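Local coordinates for protein PA-I Galactophilic Lectin (Enterobacter cloacae, PDB 6YGQ) that is a PA-IL-like lectin domain that probably binds galactose-type sugars through a calcium ion, at residues Ser27-Ala32 with Ala129-Val134; Ile52-Trp57 with Thr68-Arg73. All coordinates share one frame; numbering follows the deposited sequence.

Overall arrangement
The chain enters contact 1 first, with 27-32, which ends strand 24-31 and runs one residue past it, and returns there only with 129-134 on strand 129-139, closing a loop of 96 residues. Contact 2 is nested inside that loop: strand 49-59 supplies 52-57, and the chain turns back after ten residues to 68-73. The two contacts share one antiparallel sheet, because strand 129-139 lies between strands 24-31 and 49-59. They meet where S133 N lies 2.9 Å from S55 O, a probable hydrogen bond, and where the F132 ring packs on G56 and A69. Contact 1 thus joins near-terminal strands, contact 2 a local hairpin, and both touch the second subunit.

Contact 1 of 2, residues Ser27-Ala32 with Ala129-Val134; sequences SGKVDA and AGEFSV
K29 and E131 cross obliquely on one face of the sheet, aliphatic chain against carboxylate: CE of K29 comes within 3.3 Å of OE2 of E131. The lysine chain, bent at chi2 and chi4, leaves its ammonium NZ 4.4 Å from that same OE2, beyond a salt bridge. Its CD and CE also lie against S133 OG. E131 CG sits between its backbone N and carbonyl carbon (chi1 69°), and the extended chain carries the carboxylate to the lysine methylenes. On the other face V30 and V134 meet through their CG2 methyls, 3.8 Å apart, and face L116 and L88 of the second sheet, as in a beta-sandwich. F132 turns to the same face, CB 4.4 Å from V30 CB, and packs on L88 and P70.

The strands are antiparallel; G28 with V134 and V30 with F132 are hydrogen-bonded pairs, K29 with S133 and D31 with E131 the non-hydrogen-bonded ones. V134 N gives G28 O a 2.9 Å bond, almost straight at 175°. Past D31, A32 N donates to G130 O at 3.0 Å, and one water donates to both that oxygen and D31 OD1, which also accepts from K33 N. A32 O accepts a bond from ND2 of N128, a calcium ligand. A nonpolar inner face thus backs a polar outer one, where the attraction between K29 and E131 is probably softened by solvent.

Contact 2 of 2, residues Ile52-Trp57 with Thr68-Arg73; sequences ILASGW and TAPQGR
P70 sets CG and CD of its ring against the backbone from A54 to G56. Its CG lies 3.9 Å from the A54 methyl CB and 3.7 Å from S55 N, while CD presses up to the carbonyl oxygen of G56, 3.3 Å away. The ring therefore rests on both methyl and peptide, and no hydrogen bond crosses between 52-57 and 68-73. F132 of strand 129-139 and N101 also pack on the proline.

W57 meets the start of 68-73, at T68 and A69. Its CG is anti to the carbonyl carbon (chi1 -64°), and although the side chain sets off away from 68-73, the six-membered ring swings back. CE3 brings the ring edge to T68 O, 3.4 Å away and near the plane of the indole; the neighbouring CZ3 reaches the A69 methyl CB obliquely at 3.8 Å. The same T68 O also takes a CA-H...O contact from W57 CA, and G56 O takes one from A69 CA.

These residues belong to the antiparallel hairpin of strands 49-59 and 67-69, whose backbone pairing is found just beyond W57, where T68 bonds to A58 through its backbone and OG1. The second strand then reverses through a type I beta turn from A69 to G72, with P70 and Q71 at its corners, closed by G72 N donating to A69 O at 2.8 Å; A69 N returns a bond to G72 O, pairing the short strands 67-69 and 72-73. G56 and G72 have backbone angles that would drive a CB into the carbonyl oxygen of the residue before.

At the dimer interface, Q71 NE2 donates to G56 O of the second subunit, while G56 N donates to Q71 OE1 of that subunit; Q71 also packs on W57 of the second subunit.

Contact 1 of 2, residues Ser27-Ala32 with Ala129-Val134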
ATOM      1  N   SER A  27     -11.766   9.488  -5.371  1.00 19.45           N
ATOM      2  CA  SER A  27     -11.516   8.775  -4.125  1.00 17.54           C
ATOM      3  C   SER A  27     -12.769   8.001  -3.757  1.00 16.96           C
ATOM      4  O   SER A  27     -13.836   8.599  -3.578  1.00 18.78           O
ATOM      5  CB  SER A  27     -11.133   9.736  -3.003  1.00 19.03           C
ATOM      6  OG  SER A  27     -10.895   9.018  -1.807  1.00 19.83           O
ATOM      7  N   GLY A  28     -12.640   6.690  -3.637  1.00 16.26           N
ATOM      8  CA  GLY A  28     -13.770   5.850  -3.325  1.00 18.29           C
ATOM      9  C   GLY A  28     -13.329   4.486  -2.857  1.00 17.88           C
ATOM     10  O   GLY A  28     -12.197   4.301  -2.403  1.00 18.31           O
ATOM     11  N   LYS A  29     -14.238   3.520  -2.991  1.00 16.71           N
ATOM     12  CA  LYS A  29     -14.052   2.179  -2.464  1.00 15.71           C
ATOM     13  C   LYS A  29     -14.138   1.138  -3.572  1.00 16.62           C
ATOM     14  O   LYS A  29     -14.787   1.348  -4.601  1.00 17.33           O
ATOM     15  CB  LYS A  29     -15.109   1.850  -1.396  1.00 15.68           C
ATOM     16  CG  LYS A  29     -15.268   2.904  -0.308  1.00 17.32           C
ATOM     17  CD  LYS A  29     -14.006   3.019   0.536  1.00 18.30           C
ATOM     18  CE  LYS A  29     -14.308   3.523   1.940  1.00 22.20           C
ATOM     19  NZ  LYS A  29     -15.081   4.793   1.923  1.00 27.31           N
ATOM     20  N   VAL A  30     -13.483   0.003  -3.333  1.00 14.55           N
ATOM     21  CA  VAL A  30     -13.552  -1.171  -4.196  1.00 15.00           C
ATOM     22  C   VAL A  30     -14.013  -2.339  -3.331  1.00 16.25           C
ATOM     23  O   VAL A  30     -13.310  -2.744  -2.396  1.00 15.82           O
ATOM     24  CB  VAL A  30     -12.201  -1.471  -4.866  1.00 14.48           C
ATOM     25  CG1 VAL A  30     -12.262  -2.778  -5.647  1.00 15.45           C
ATOM     26  CG2 VAL A  30     -11.792  -0.320  -5.783  1.00 13.06           C
ATOM     27  N   ASP A  31     -15.201  -2.862  -3.636  1.00 13.97           N
ATOM     28  CA  ASP A  31     -15.827  -3.941  -2.878  1.00 14.27           C
ATOM     29  C   ASP A  31     -15.256  -5.283  -3.318  1.00 15.18           C
ATOM     30  O   ASP A  31     -15.238  -5.602  -4.510  1.00 15.41           O
ATOM     31  CB  ASP A  31     -17.343  -3.884  -3.103  1.00 16.12           C
ATOM     32  CG  ASP A  31     -18.128  -4.919  -2.299  1.00 20.61           C
ATOM     33  OD1 ASP A  31     -17.546  -5.845  -1.702  1.00 21.24           O
ATOM     34  OD2 ASP A  31     -19.370  -4.799  -2.286  1.00 26.01           O
ATOM     35  N   ALA A  32     -14.783  -6.070  -2.349  1.00 13.67           N
ATOM     36  CA  ALA A  32     -14.178  -7.358  -2.667  1.00 13.88           C
ATOM     37  C   ALA A  32     -15.178  -8.350  -3.247  1.00 15.02           C
ATOM     38  O   ALA A  32     -14.763  -9.327  -3.880  1.00 14.05           O
ATOM     39  CB  ALA A  32     -13.530  -7.953  -1.416  1.00 14.35           C
ATOM     40  N   ALA A 129     -15.146 -10.531   1.440  1.00 17.25           N
ATOM     41  CA  ALA A 129     -15.546  -9.550   2.437  1.00 18.85           C
ATOM     42  C   ALA A 129     -14.554  -8.399   2.415  1.00 18.33           C
ATOM     43  O   ALA A 129     -13.397  -8.567   2.021  1.00 16.33           O
ATOM     44  CB  ALA A 129     -15.616 -10.168   3.839  1.00 22.19           C
ATOM     45  N   GLY A 130     -15.022  -7.231   2.840  1.00 18.89           N
ATOM     46  CA  GLY A 130     -14.162  -6.075   2.965  1.00 18.00           C
ATOM     47  C   GLY A 130     -14.075  -5.259   1.693  1.00 16.12           C
ATOM     48  O   GLY A 130     -14.659  -5.574   0.654  1.00 14.47           O
ATOM     49  N   GLU A 131     -13.306  -4.177   1.788  1.00 17.39           N
ATOM     50  CA  GLU A 131     -13.197  -3.216   0.704  1.00 16.46           C
ATOM     51  C   GLU A 131     -11.840  -2.534   0.774  1.00 14.73           C
ATOM     52  O   GLU A 131     -11.237  -2.430   1.846  1.00 14.57           O
ATOM     53  CB  GLU A 131     -14.311  -2.161   0.779  1.00 16.92           C
ATOM     54  CG  GLU A 131     -14.149  -1.220   1.965  1.00 18.73           C
ATOM     55  CD  GLU A 131     -15.338  -0.305   2.197  1.00 22.10           C
ATOM     56  OE1 GLU A 131     -16.381  -0.472   1.530  1.00 22.89           O
ATOM     57  OE2 GLU A 131     -15.217   0.589   3.062  1.00 24.78           O
ATOM     58  N   PHE A 132     -11.371  -2.067  -0.377  1.00 14.45           N
ATOM     59  CA  PHE A 132     -10.179  -1.239  -0.453  1.00 13.95           C
ATOM     60  C   PHE A 132     -10.599   0.218  -0.622  1.00 15.11           C
ATOM     61  O   PHE A 132     -11.584   0.516  -1.305  1.00 16.93           O
ATOM     62  CB  PHE A 132      -9.271  -1.650  -1.616  1.00 12.24           C
ATOM     63  CG  PHE A 132      -8.683  -3.035  -1.485  1.00 12.61           C
ATOM     64  CD1 PHE A 132      -8.358  -3.564  -0.247  1.00 12.76           C
ATOM     65  CD2 PHE A 132      -8.448  -3.806  -2.615  1.00 13.45           C
ATOM     66  CE1 PHE A 132      -7.817  -4.835  -0.138  1.00 12.84           C
ATOM     67  CE2 PHE A 132      -7.907  -5.076  -2.512  1.00 12.35           C
ATOM     68  CZ  PHE A 132      -7.591  -5.590  -1.274  1.00 11.91           C
ATOM     69  N   SER A 133      -9.859   1.113   0.026  1.00 14.46           N
ATOM     70  CA  SER A 133      -9.963   2.544  -0.219  1.00 15.84           C
ATOM     71  C   SER A 133      -8.909   2.931  -1.248  1.00 16.18           C
ATOM     72  O   SER A 133      -7.725   2.632  -1.068  1.00 16.32           O
ATOM     73  CB  SER A 133      -9.753   3.332   1.072  1.00 17.39           C
ATOM     74  OG  SER A 133     -10.804   3.091   1.987  1.00 20.01           O
ATOM     75  N   VAL A 134      -9.337   3.592  -2.323  1.00 14.87           N
ATOM     76  CA  VAL A 134      -8.463   3.905  -3.446  1.00 15.55           C
ATOM     77  C   VAL A 134      -8.584   5.382  -3.793  1.00 16.51           C
ATOM     78  O   VAL A 134      -9.691   5.929  -3.848  1.00 16.55           O
ATOM     79  CB  VAL A 134      -8.793   3.040  -4.682  1.00 15.58           C
ATOM     80  CG1 VAL A 134      -7.760   3.267  -5.774  1.00 15.66           C
ATOM     81  CG2 VAL A 134      -8.876   1.566  -4.308  1.00 14.18           C
TER
HETATM   82  O   HOH W   1     -17.213  -6.819   0.540  1.00 23.15           O

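Contact 2 of 2, residues Ile52-Trp57 with Thr68-Arg73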
ATOM      1  N   ILE A  52      -2.380   5.973  -8.706  1.00 15.17           N
ATOM      2  CA  ILE A  52      -3.405   5.271  -7.944  1.00 14.41           C
ATOM      3  C   ILE A  52      -2.773   4.783  -6.647  1.00 15.08           C
ATOM      4  O   ILE A  52      -1.680   4.205  -6.663  1.00 16.03           O
ATOM      5  CB  ILE A  52      -4.004   4.097  -8.741  1.00 14.39           C
ATOM      6  CG1 ILE A  52      -4.489   4.569 -10.114  1.00 13.72           C
ATOM      7  CG2 ILE A  52      -5.151   3.465  -7.963  1.00 14.31           C
ATOM      8  CD1 ILE A  52      -4.601   3.455 -11.140  1.00 12.98           C
ATOM      9  N   LEU A  53      -3.459   5.024  -5.528  1.00 14.41           N
ATOM     10  CA  LEU A  53      -2.998   4.624  -4.205  1.00 14.46           C
ATOM     11  C   LEU A  53      -4.115   3.887  -3.482  1.00 13.10           C
ATOM     12  O   LEU A  53      -5.280   4.285  -3.569  1.00 13.69           O
ATOM     13  CB  LEU A  53      -2.570   5.835  -3.376  1.00 16.82           C
ATOM     14  CG  LEU A  53      -1.591   6.797  -4.047  1.00 20.23           C
ATOM     15  CD1 LEU A  53      -1.459   8.067  -3.221  1.00 23.01           C
ATOM     16  CD2 LEU A  53      -0.244   6.124  -4.238  1.00 20.53           C
ATOM     17  N   ALA A  54      -3.761   2.835  -2.743  1.00 14.25           N
ATOM     18  CA  ALA A  54      -4.786   2.000  -2.134  1.00 14.03           C
ATOM     19  C   ALA A  54      -4.333   1.442  -0.793  1.00 14.46           C
ATOM     20  O   ALA A  54      -3.139   1.335  -0.504  1.00 14.46           O
ATOM     21  CB  ALA A  54      -5.178   0.845  -3.067  1.00 12.15           C
ATOM     22  N   SER A  55      -5.325   1.080   0.019  1.00 13.48           N
ATOM     23  CA  SER A  55      -5.111   0.464   1.320  1.00 12.34           C
ATOM     24  C   SER A  55      -6.374  -0.299   1.688  1.00 12.82           C
ATOM     25  O   SER A  55      -7.444  -0.070   1.117  1.00 13.89           O
ATOM     26  CB  SER A  55      -4.779   1.510   2.389  1.00 12.57           C
ATOM     27  OG  SER A  55      -5.872   2.391   2.593  1.00 14.67           O
ATOM     28  N   GLY A  56      -6.241  -1.208   2.643  1.00 13.17           N
ATOM     29  CA  GLY A  56      -7.381  -1.890   3.221  1.00 13.88           C
ATOM     30  C   GLY A  56      -7.176  -3.389   3.293  1.00 13.31           C
ATOM     31  O   GLY A  56      -6.224  -3.949   2.754  1.00 13.13           O
ATOM     32  N   TRP A  57      -8.109  -4.036   3.990  1.00 11.61           N
ATOM     33  CA  TRP A  57      -8.103  -5.481   4.162  1.00 12.59           C
ATOM     34  C   TRP A  57      -9.365  -6.072   3.549  1.00 14.21           C
ATOM     35  O   TRP A  57     -10.475  -5.611   3.836  1.00 14.84           O
ATOM     36  CB  TRP A  57      -8.030  -5.873   5.641  1.00 12.17           C
ATOM     37  CG  TRP A  57      -6.764  -5.471   6.337  1.00 12.92           C
ATOM     38  CD1 TRP A  57      -6.642  -4.557   7.343  1.00 14.55           C
ATOM     39  CD2 TRP A  57      -5.445  -5.977   6.094  1.00 13.04           C
ATOM     40  NE1 TRP A  57      -5.330  -4.459   7.740  1.00 14.53           N
ATOM     41  CE2 TRP A  57      -4.574  -5.320   6.987  1.00 13.89           C
ATOM     42  CE3 TRP A  57      -4.916  -6.920   5.206  1.00 13.17           C
ATOM     43  CZ2 TRP A  57      -3.203  -5.575   7.018  1.00 15.33           C
ATOM     44  CZ3 TRP A  57      -3.557  -7.169   5.237  1.00 14.42           C
ATOM     45  CH2 TRP A  57      -2.716  -6.499   6.136  1.00 15.27           C
ATOM     46  N   THR A  68      -6.367 -10.611   2.202  1.00 15.59           N
ATOM     47  CA  THR A  68      -5.590  -9.904   1.195  1.00 14.52           C
ATOM     48  C   THR A  68      -5.489  -8.423   1.546  1.00 13.30           C
ATOM     49  O   THR A  68      -6.354  -7.873   2.230  1.00 13.53           O
ATOM     50  CB  THR A  68      -6.206 -10.013  -0.214  1.00 15.11           C
ATOM     51  OG1 THR A  68      -7.336  -9.132  -0.315  1.00 15.22           O
ATOM     52  CG2 THR A  68      -6.642 -11.431  -0.517  1.00 17.03           C
ATOM     53  N   ALA A  69      -4.432  -7.787   1.075  1.00 12.74           N
ATOM     54  CA  ALA A  69      -4.281  -6.344   0.993  1.00 12.10           C
ATOM     55  C   ALA A  69      -4.266  -5.978  -0.481  1.00 10.84           C
ATOM     56  O   ALA A  69      -4.298  -6.856  -1.352  1.00 11.79           O
ATOM     57  CB  ALA A  69      -2.988  -5.899   1.689  1.00 12.71           C
ATOM     58  N   PRO A  70      -4.254  -4.682  -0.822  1.00 12.01           N
ATOM     59  CA  PRO A  70      -4.125  -4.335  -2.252  1.00 12.37           C
ATOM     60  C   PRO A  70      -2.968  -5.062  -2.920  1.00 13.31           C
ATOM     61  O   PRO A  70      -3.082  -5.494  -4.073  1.00 13.12           O
ATOM     62  CB  PRO A  70      -3.929  -2.813  -2.229  1.00 12.56           C
ATOM     63  CG  PRO A  70      -4.666  -2.380  -0.983  1.00 13.59           C
ATOM     64  CD  PRO A  70      -4.423  -3.482   0.022  1.00 13.57           C
ATOM     65  N   GLN A  71      -1.865  -5.246  -2.197  1.00 12.16           N
ATOM     66  CA  GLN A  71      -0.696  -5.964  -2.693  1.00 12.37           C
ATOM     67  C   GLN A  71      -0.902  -7.482  -2.784  1.00 12.94           C
ATOM     68  O   GLN A  71       0.087  -8.186  -3.016  1.00 14.23           O
ATOM     69  CB  GLN A  71       0.508  -5.662  -1.797  1.00 12.27           C
ATOM     70  CG  GLN A  71       0.280  -5.980  -0.326  1.00 12.33           C
ATOM     71  CD  GLN A  71       1.489  -5.665   0.533  1.00 13.43           C
ATOM     72  OE1 GLN A  71       2.261  -4.754   0.233  1.00 13.66           O
ATOM     73  NE2 GLN A  71       1.663  -6.423   1.608  1.00 13.97           N
ATOM     74  N   GLY A  72      -2.089  -8.042  -2.617  1.00 13.60           N
ATOM     75  CA  GLY A  72      -2.302  -9.459  -2.829  1.00 14.71           C
ATOM     76  C   GLY A  72      -2.534 -10.212  -1.531  1.00 15.10           C
ATOM     77  O   GLY A  72      -2.672  -9.634  -0.448  1.00 15.17           O
ATOM     78  N   ARG A  73      -2.575 -11.536  -1.660  1.00 15.65           N
ATOM     79  CA  ARG A  73      -2.909 -12.397  -0.539  1.00 16.18           C
ATOM     80  C   ARG A  73      -1.738 -12.512   0.430  1.00 16.24           C
ATOM     81  O   ARG A  73      -0.570 -12.348   0.065  1.00 15.12           O
ATOM     82  CB  ARG A  73      -3.319 -13.789  -1.027  1.00 17.99           C
ATOM     83  CG  ARG A  73      -2.184 -14.675  -1.546  1.00 18.78           C
ATOM     84  CD  ARG A  73      -2.696 -16.101  -1.739  1.00 20.37           C
ATOM     85  NE  ARG A  73      -1.741 -17.012  -2.367  1.00 22.78           N
ATOM     86  CZ  ARG A  73      -0.684 -17.535  -1.754  1.00 24.12           C
ATOM     87  NH1 ARG A  73      -0.418 -17.222  -0.494  1.00 23.48           N
ATOM     88  NH2 ARG A  73       0.116 -18.367  -2.406  1.00 26.03           N
TER